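Local coordinates for spore germination protein B3 (Bacillus subtilis subsp. subtilis, PDB 3N54), which takes part in the germination response of spores to a mixture of L-asparagine, glucose, fructose and potassium ions, as a lipoprotein component of a germinant receptor, at residues A108-A113 and V193-A198; S164-A169 and A182-R187. All blocks are in the same frame, centred on the assembly; numbering follows the deposited sequence.

Interaction 1: residues A108-A113 and V193-A198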
ATOM      1  N   ALA A 108      -0.335   0.845  -5.280  1.00 35.32           N
ATOM      2  CA  ALA A 108      -0.273  -0.523  -5.747  1.00 35.60           C
ATOM      3  C   ALA A 108      -1.447  -0.820  -6.661  1.00 36.33           C
ATOM      4  O   ALA A 108      -2.556  -0.333  -6.446  1.00 37.15           O
ATOM      5  CB  ALA A 108      -0.278  -1.482  -4.562  1.00 35.66           C
ATOM      6  N   ALA A 109      -1.189  -1.603  -7.699  1.00 36.07           N
ATOM      7  CA  ALA A 109      -2.244  -2.044  -8.588  1.00 37.09           C
ATOM      8  C   ALA A 109      -2.446  -3.534  -8.410  1.00 37.76           C
ATOM      9  O   ALA A 109      -1.490  -4.286  -8.265  1.00 37.02           O
ATOM     10  CB  ALA A 109      -1.886  -1.742 -10.037  1.00 36.85           C
ATOM     11  N   ARG A 110      -3.698  -3.955  -8.394  1.00 39.65           N
ATOM     12  CA  ARG A 110      -4.008  -5.356  -8.524  1.00 41.32           C
ATOM     13  C   ARG A 110      -3.842  -5.595 -10.012  1.00 42.01           C
ATOM     14  O   ARG A 110      -4.376  -4.837 -10.822  1.00 42.82           O
ATOM     15  CB  ARG A 110      -5.429  -5.657  -8.063  1.00 42.75           C
ATOM     16  CG  ARG A 110      -5.622  -5.454  -6.580  1.00 43.04           C
ATOM     17  CD  ARG A 110      -7.088  -5.456  -6.211  1.00 45.01           C
ATOM     18  NE  ARG A 110      -7.297  -5.273  -4.779  1.00 44.39           N
ATOM     19  CZ  ARG A 110      -7.383  -6.257  -3.883  1.00 45.42           C
ATOM     20  NH1 ARG A 110      -7.279  -7.532  -4.247  1.00 45.97           N
ATOM     21  NH2 ARG A 110      -7.585  -5.961  -2.602  1.00 45.05           N
ATOM     22  N   GLY A 111      -3.082  -6.613 -10.382  1.00 42.29           N
ATOM     23  CA  GLY A 111      -2.798  -6.851 -11.788  1.00 43.10           C
ATOM     24  C   GLY A 111      -1.821  -5.812 -12.326  1.00 42.09           C
ATOM     25  O   GLY A 111      -1.023  -5.247 -11.583  1.00 41.06           O
ATOM     26  N   ASN A 112      -1.918  -5.551 -13.621  1.00 42.95           N
ATOM     27  CA  ASN A 112      -0.999  -4.674 -14.341  1.00 42.30           C
ATOM     28  C   ASN A 112      -1.279  -3.174 -14.113  1.00 40.86           C
ATOM     29  O   ASN A 112      -2.395  -2.697 -14.319  1.00 41.47           O
ATOM     30  CB  ASN A 112      -1.048  -5.062 -15.833  1.00 43.82           C
ATOM     31  CG  ASN A 112      -0.267  -4.130 -16.713  1.00 45.87           C
ATOM     32  OD1 ASN A 112      -0.768  -3.077 -17.126  1.00 49.94           O
ATOM     33  ND2 ASN A 112       0.961  -4.524 -17.049  1.00 50.28           N
ATOM     34  N   ALA A 113      -0.249  -2.446 -13.688  1.00 38.93           N
ATOM     35  CA  ALA A 113      -0.348  -1.005 -13.406  1.00 38.06           C
ATOM     36  C   ALA A 113      -0.652  -0.145 -14.633  1.00 38.41           C
ATOM     37  O   ALA A 113      -1.403   0.823 -14.539  1.00 38.21           O
ATOM     38  CB  ALA A 113       0.933  -0.510 -12.742  1.00 36.43           C
ATOM     39  N   VAL A 193       3.161  -9.286  -0.168  1.00 38.44           N
ATOM     40  CA  VAL A 193       2.837 -10.675   0.194  1.00 39.86           C
ATOM     41  C   VAL A 193       1.338 -10.964   0.131  1.00 39.28           C
ATOM     42  O   VAL A 193       0.924 -12.115   0.263  1.00 41.24           O
ATOM     43  CB  VAL A 193       3.380 -11.045   1.590  1.00 40.76           C
ATOM     44  CG1 VAL A 193       4.915 -11.001   1.596  1.00 41.98           C
ATOM     45  CG2 VAL A 193       2.801 -10.133   2.662  1.00 39.08           C
ATOM     46  N   GLY A 194       0.532  -9.931  -0.080  1.00 37.24           N
ATOM     47  CA  GLY A 194      -0.908 -10.107  -0.252  1.00 36.93           C
ATOM     48  C   GLY A 194      -1.649  -8.785  -0.293  1.00 35.11           C
ATOM     49  O   GLY A 194      -1.036  -7.724  -0.170  1.00 33.60           O
ATOM     50  N   PHE A 195      -2.966  -8.864  -0.468  1.00 35.25           N
ATOM     51  CA  PHE A 195      -3.849  -7.699  -0.448  1.00 34.50           C
ATOM     52  C   PHE A 195      -4.940  -7.855   0.609  1.00 34.80           C
ATOM     53  O   PHE A 195      -5.381  -8.956   0.909  1.00 35.51           O
ATOM     54  CB  PHE A 195      -4.571  -7.521  -1.784  1.00 34.88           C
ATOM     55  CG  PHE A 195      -3.691  -7.095  -2.919  1.00 36.44           C
ATOM     56  CD1 PHE A 195      -3.475  -5.749  -3.177  1.00 35.81           C
ATOM     57  CD2 PHE A 195      -3.112  -8.036  -3.755  1.00 37.99           C
ATOM     58  CE1 PHE A 195      -2.683  -5.351  -4.242  1.00 37.11           C
ATOM     59  CE2 PHE A 195      -2.318  -7.645  -4.814  1.00 38.81           C
ATOM     60  CZ  PHE A 195      -2.105  -6.303  -5.060  1.00 38.55           C
ATOM     61  N   LEU A 196      -5.370  -6.727   1.155  1.00 34.23           N
ATOM     62  CA  LEU A 196      -6.539  -6.666   1.998  1.00 34.77           C
ATOM     63  C   LEU A 196      -7.622  -6.015   1.144  1.00 35.02           C
ATOM     64  O   LEU A 196      -7.326  -5.148   0.318  1.00 34.38           O
ATOM     65  CB  LEU A 196      -6.270  -5.842   3.259  1.00 34.53           C
ATOM     66  CG  LEU A 196      -5.295  -6.425   4.295  1.00 34.82           C
ATOM     67  CD1 LEU A 196      -5.178  -5.503   5.502  1.00 34.13           C
ATOM     68  CD2 LEU A 196      -5.721  -7.815   4.734  1.00 35.89           C
ATOM     69  N   SER A 197      -8.867  -6.437   1.326  1.00 35.82           N
ATOM     70  CA  SER A 197      -9.981  -5.853   0.598  1.00 36.63           C
ATOM     71  C   SER A 197     -10.270  -4.466   1.149  1.00 36.64           C
ATOM     72  O   SER A 197      -9.763  -4.096   2.209  1.00 36.08           O
ATOM     73  CB  SER A 197     -11.230  -6.733   0.729  1.00 38.36           C
ATOM     74  OG  SER A 197     -11.657  -6.821   2.079  1.00 38.61           O
ATOM     75  N   ALA A 198     -11.090  -3.707   0.425  1.00 37.78           N
ATOM     76  CA  ALA A 198     -11.540  -2.396   0.878  1.00 38.72           C
ATOM     77  C   ALA A 198     -12.185  -2.488   2.256  1.00 40.05           C
ATOM     78  O   ALA A 198     -11.880  -1.681   3.130  1.00 40.17           O
ATOM     79  CB  ALA A 198     -12.525  -1.801  -0.123  1.00 40.50           C
TER
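The guanidinium of Arg-110 lies on one face of the Phe-195 ring in a cation-pi stack, centres 4.5 Å apart and planes inclined by 28°. On that face, nearer the rim than the middle, the aliphatic part of the same arginine adds a CH-pi contact, its CG 4.0 Å from the ring centroid. In the plane of the guanidinium, at its edge, lies the carbonyl of Leu-196. The stack reaches across part of the mixed five-stranded sheet: Arg-110 comes from segment 108-113, which carries part of strand 105-109, Phe-195 belongs to outermost strand 191-196, and strands 165-172 and 177-186 run between them. With CG anti to its carbonyl carbon (chi1 -67°) and the chain extended from CG to NE, Arg-110 runs along the ring from its far end back toward CB, so that the two side chains slide past each other in opposite directions. A salt bridge from NE to Asp-180 fixes the charged end, while the Phe-195 side chain also touches Glu-79 and Arg-83 of helix 79-84, and Ala-169. With Arg-110 cut back to an alanine, this face of Phe-195 would probably lose its cover and Asp-180 its charged mate. Arg-110 NH2 approaches Leu-196 O to 3.0 Å, but the angle is too poor for a hydrogen bond. At the far end of the ring, Phe-195 CZ meets the backbone Ala-109 O at 3.8 Å.

Interaction 2: residues S164-A169 and A182-R187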
ATOM      1  N   SER A 164       7.109  -3.457   7.991  1.00 41.52           N
ATOM      2  CA  SER A 164       6.071  -3.891   7.078  1.00 39.92           C
ATOM      3  C   SER A 164       5.050  -2.762   7.071  1.00 38.54           C
ATOM      4  O   SER A 164       4.908  -2.041   8.057  1.00 38.92           O
ATOM      5  CB  SER A 164       5.425  -5.197   7.527  1.00 41.06           C
ATOM      6  OG  SER A 164       6.312  -6.294   7.396  1.00 42.86           O
ATOM      7  N   TYR A 165       4.341  -2.594   5.964  1.00 37.46           N
ATOM      8  CA  TYR A 165       3.372  -1.505   5.852  1.00 36.80           C
ATOM      9  C   TYR A 165       2.357  -1.752   4.749  1.00 35.69           C
ATOM     10  O   TYR A 165       2.506  -2.670   3.936  1.00 35.49           O
ATOM     11  CB  TYR A 165       4.093  -0.171   5.602  1.00 37.03           C
ATOM     12  CG  TYR A 165       4.958  -0.158   4.367  1.00 37.40           C
ATOM     13  CD1 TYR A 165       6.264  -0.629   4.409  1.00 40.12           C
ATOM     14  CD2 TYR A 165       4.472   0.325   3.156  1.00 38.17           C
ATOM     15  CE1 TYR A 165       7.066  -0.620   3.277  1.00 41.78           C
ATOM     16  CE2 TYR A 165       5.265   0.334   2.015  1.00 39.44           C
ATOM     17  CZ  TYR A 165       6.560  -0.137   2.083  1.00 41.48           C
ATOM     18  OH  TYR A 165       7.357  -0.130   0.960  1.00 45.17           O
ATOM     19  N   LEU A 166       1.320  -0.922   4.740  1.00 35.21           N
ATOM     20  CA  LEU A 166       0.278  -1.011   3.742  1.00 34.60           C
ATOM     21  C   LEU A 166       0.447   0.089   2.696  1.00 34.52           C
ATOM     22  O   LEU A 166       0.971   1.159   2.975  1.00 34.96           O
ATOM     23  CB  LEU A 166      -1.100  -0.909   4.394  1.00 34.80           C
ATOM     24  CG  LEU A 166      -1.487  -1.977   5.426  1.00 35.52           C
ATOM     25  CD1 LEU A 166      -2.849  -1.660   6.045  1.00 34.99           C
ATOM     26  CD2 LEU A 166      -1.483  -3.381   4.822  1.00 33.47           C
ATOM     27  N   ILE A 167      -0.016  -0.205   1.492  1.00 34.34           N
ATOM     28  CA  ILE A 167      -0.021   0.722   0.385  1.00 34.65           C
ATOM     29  C   ILE A 167      -1.403   0.645  -0.270  1.00 35.02           C
ATOM     30  O   ILE A 167      -1.887  -0.447  -0.544  1.00 35.01           O
ATOM     31  CB  ILE A 167       1.080   0.353  -0.613  1.00 34.48           C
ATOM     32  CG1 ILE A 167       1.036   1.256  -1.846  1.00 35.73           C
ATOM     33  CG2 ILE A 167       0.944  -1.095  -1.027  1.00 34.98           C
ATOM     34  CD1 ILE A 167       2.215   1.031  -2.795  1.00 37.27           C
ATOM     35  N   GLN A 168      -2.038   1.793  -0.503  1.00 35.98           N
ATOM     36  CA  GLN A 168      -3.351   1.839  -1.152  1.00 37.25           C
ATOM     37  C   GLN A 168      -3.332   1.079  -2.470  1.00 37.78           C
ATOM     38  O   GLN A 168      -2.437   1.278  -3.275  1.00 37.64           O
ATOM     39  CB  GLN A 168      -3.776   3.280  -1.442  1.00 38.78           C
ATOM     40  CG  GLN A 168      -5.120   3.402  -2.170  1.00 41.53           C
ATOM     41  CD  GLN A 168      -6.283   2.933  -1.325  1.00 43.65           C
ATOM     42  OE1 GLN A 168      -6.515   3.463  -0.241  1.00 45.79           O
ATOM     43  NE2 GLN A 168      -7.037   1.949  -1.822  1.00 44.20           N
ATOM     44  N   ALA A 169      -4.328   0.228  -2.689  1.00 38.47           N
ATOM     45  CA  ALA A 169      -4.428  -0.526  -3.934  1.00 40.01           C
ATOM     46  C   ALA A 169      -5.497   0.070  -4.843  1.00 42.82           C
ATOM     47  O   ALA A 169      -6.469   0.651  -4.363  1.00 43.28           O
ATOM     48  CB  ALA A 169      -4.729  -1.985  -3.648  1.00 39.19           C
ATOM     49  N   ALA A 182      -5.822  -2.584   0.077  1.00 37.02           N
ATOM     50  CA  ALA A 182      -4.420  -2.274   0.298  1.00 35.90           C
ATOM     51  C   ALA A 182      -3.490  -3.456   0.041  1.00 35.27           C
ATOM     52  O   ALA A 182      -3.841  -4.598   0.296  1.00 35.48           O
ATOM     53  CB  ALA A 182      -4.235  -1.787   1.731  1.00 35.37           C
ATOM     54  N   GLY A 183      -2.295  -3.162  -0.460  1.00 34.69           N
ATOM     55  CA  GLY A 183      -1.263  -4.171  -0.618  1.00 34.56           C
ATOM     56  C   GLY A 183      -0.521  -4.254   0.695  1.00 34.10           C
ATOM     57  O   GLY A 183      -0.449  -3.268   1.428  1.00 33.90           O
ATOM     58  N   ILE A 184       0.018  -5.431   1.002  1.00 34.63           N
ATOM     59  CA  ILE A 184       0.789  -5.643   2.218  1.00 34.86           C
ATOM     60  C   ILE A 184       2.245  -5.860   1.834  1.00 35.54           C
ATOM     61  O   ILE A 184       2.569  -6.859   1.203  1.00 36.26           O
ATOM     62  CB  ILE A 184       0.289  -6.875   3.006  1.00 35.92           C
ATOM     63  CG1 ILE A 184      -1.219  -6.794   3.259  1.00 35.60           C
ATOM     64  CG2 ILE A 184       1.039  -7.003   4.327  1.00 36.60           C
ATOM     65  CD1 ILE A 184      -1.826  -8.117   3.712  1.00 36.22           C
ATOM     66  N   ILE A 185       3.113  -4.920   2.206  1.00 35.67           N
ATOM     67  CA  ILE A 185       4.539  -5.012   1.915  1.00 36.94           C
ATOM     68  C   ILE A 185       5.254  -5.526   3.156  1.00 38.71           C
ATOM     69  O   ILE A 185       5.151  -4.937   4.232  1.00 38.40           O
ATOM     70  CB  ILE A 185       5.147  -3.640   1.504  1.00 36.56           C
ATOM     71  CG1 ILE A 185       4.300  -2.957   0.421  1.00 36.00           C
ATOM     72  CG2 ILE A 185       6.575  -3.812   1.020  1.00 37.22           C
ATOM     73  CD1 ILE A 185       4.097  -3.791  -0.829  1.00 37.66           C
ATOM     74  N   LYS A 186       5.969  -6.635   3.013  1.00 41.15           N
ATOM     75  CA  LYS A 186       6.629  -7.260   4.151  1.00 43.85           C
ATOM     76  C   LYS A 186       8.042  -6.720   4.346  1.00 45.13           C
ATOM     77  O   LYS A 186       8.748  -6.432   3.382  1.00 44.81           O
ATOM     78  CB  LYS A 186       6.664  -8.774   3.977  1.00 46.22           C
ATOM     79  CG  LYS A 186       7.139  -9.533   5.215  1.00 49.90           C
ATOM     80  CD  LYS A 186       6.809 -10.995   5.082  1.00 53.84           C
ATOM     81  CE  LYS A 186       7.109 -11.785   6.342  1.00 57.80           C
ATOM     82  NZ  LYS A 186       6.320 -13.071   6.305  1.00 60.09           N
ATOM     83  N   ARG A 187       8.439  -6.601   5.609  1.00 47.01           N
ATOM     84  CA  ARG A 187       9.755  -6.092   5.986  1.00 48.88           C
ATOM     85  C   ARG A 187      10.855  -7.007   5.474  1.00 51.51           C
ATOM     86  O   ARG A 187      10.611  -8.180   5.180  1.00 52.89           O
ATOM     87  CB  ARG A 187       9.850  -5.954   7.507  1.00 50.47           C
ATOM     88  CG  ARG A 187      10.003  -7.276   8.286  1.00 54.94           C
ATOM     89  CD  ARG A 187       9.055  -7.344   9.488  1.00 57.73           C
ATOM     90  NE  ARG A 187       8.987  -6.076  10.210  1.00 59.28           N
ATOM     91  CZ  ARG A 187       7.931  -5.632  10.894  1.00 59.07           C
ATOM     92  NH1 ARG A 187       6.810  -6.337  10.974  1.00 58.08           N
ATOM     93  NH2 ARG A 187       7.996  -4.448  11.489  1.00 60.45           N
TER
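Tyr-165 and Ile-185 form a hydrogen-bonded antiparallel pair, and Ile-167 with Gly-183 forms the next; Leu-166 with Ile-184 is the non-hydrogen-bonded pair between them. Four backbone bonds result, the shortest from Gly-183 N to Ile-167 O at 2.7 Å. Ile-185 N meets Tyr-165 O almost head-on, with a C=O...N angle of 174°. Beyond the strand pairing, the backbone N of Arg-187 donates to Ser-164 OG (2.8 Å), which is also bonded to Thr-301. The bent Arg-187 side chain lays its guanidinium over Ser-164 N, 3.6 Å from the plane, while NH1 forms a salt bridge with Asp-326. Apolar contacts fall on both faces of the sheet. On one, the Tyr-165 ring turns back over its partner, CG sitting between backbone N and carbonyl carbon (chi1 58°), and takes Ile-185 CB over its face, 3.9 Å from the centroid. Ile-167 CG2 extends that cluster toward Ile-185 CG1. On the other, Leu-166 and Ile-184 lie side by side, CD2 of the leucine 3.8 Å from CG1 of the isoleucine. Strands 165-172 and 177-186 follow each other in the chain and pair antiparallel, which makes them a beta hairpin within the mixed sheet.

Overall arrangement
Both interactions belong to the same mixed sheet, their centres about 9 Å apart. Interaction 2 is the buried one, joining two adjacent inner strands mainly through backbone hydrogen bonds and apolar side chains. Interaction 1 is only partly buried and links strands that are not neighbours, so its chemistry passes to side chains: a cation-pi stack in place of a ladder. The two meet directly where strand 191-196 pairs with 177-186: Leu-196 N lies 2.8 Å from Ala-182 O and Gly-194 O lies 2.8 Å from Ile-184 N, both probable hydrogen bonds. Ala-108 also packs on Ile-167, so the hairpin of interaction 2 bridges the two segments of interaction 1.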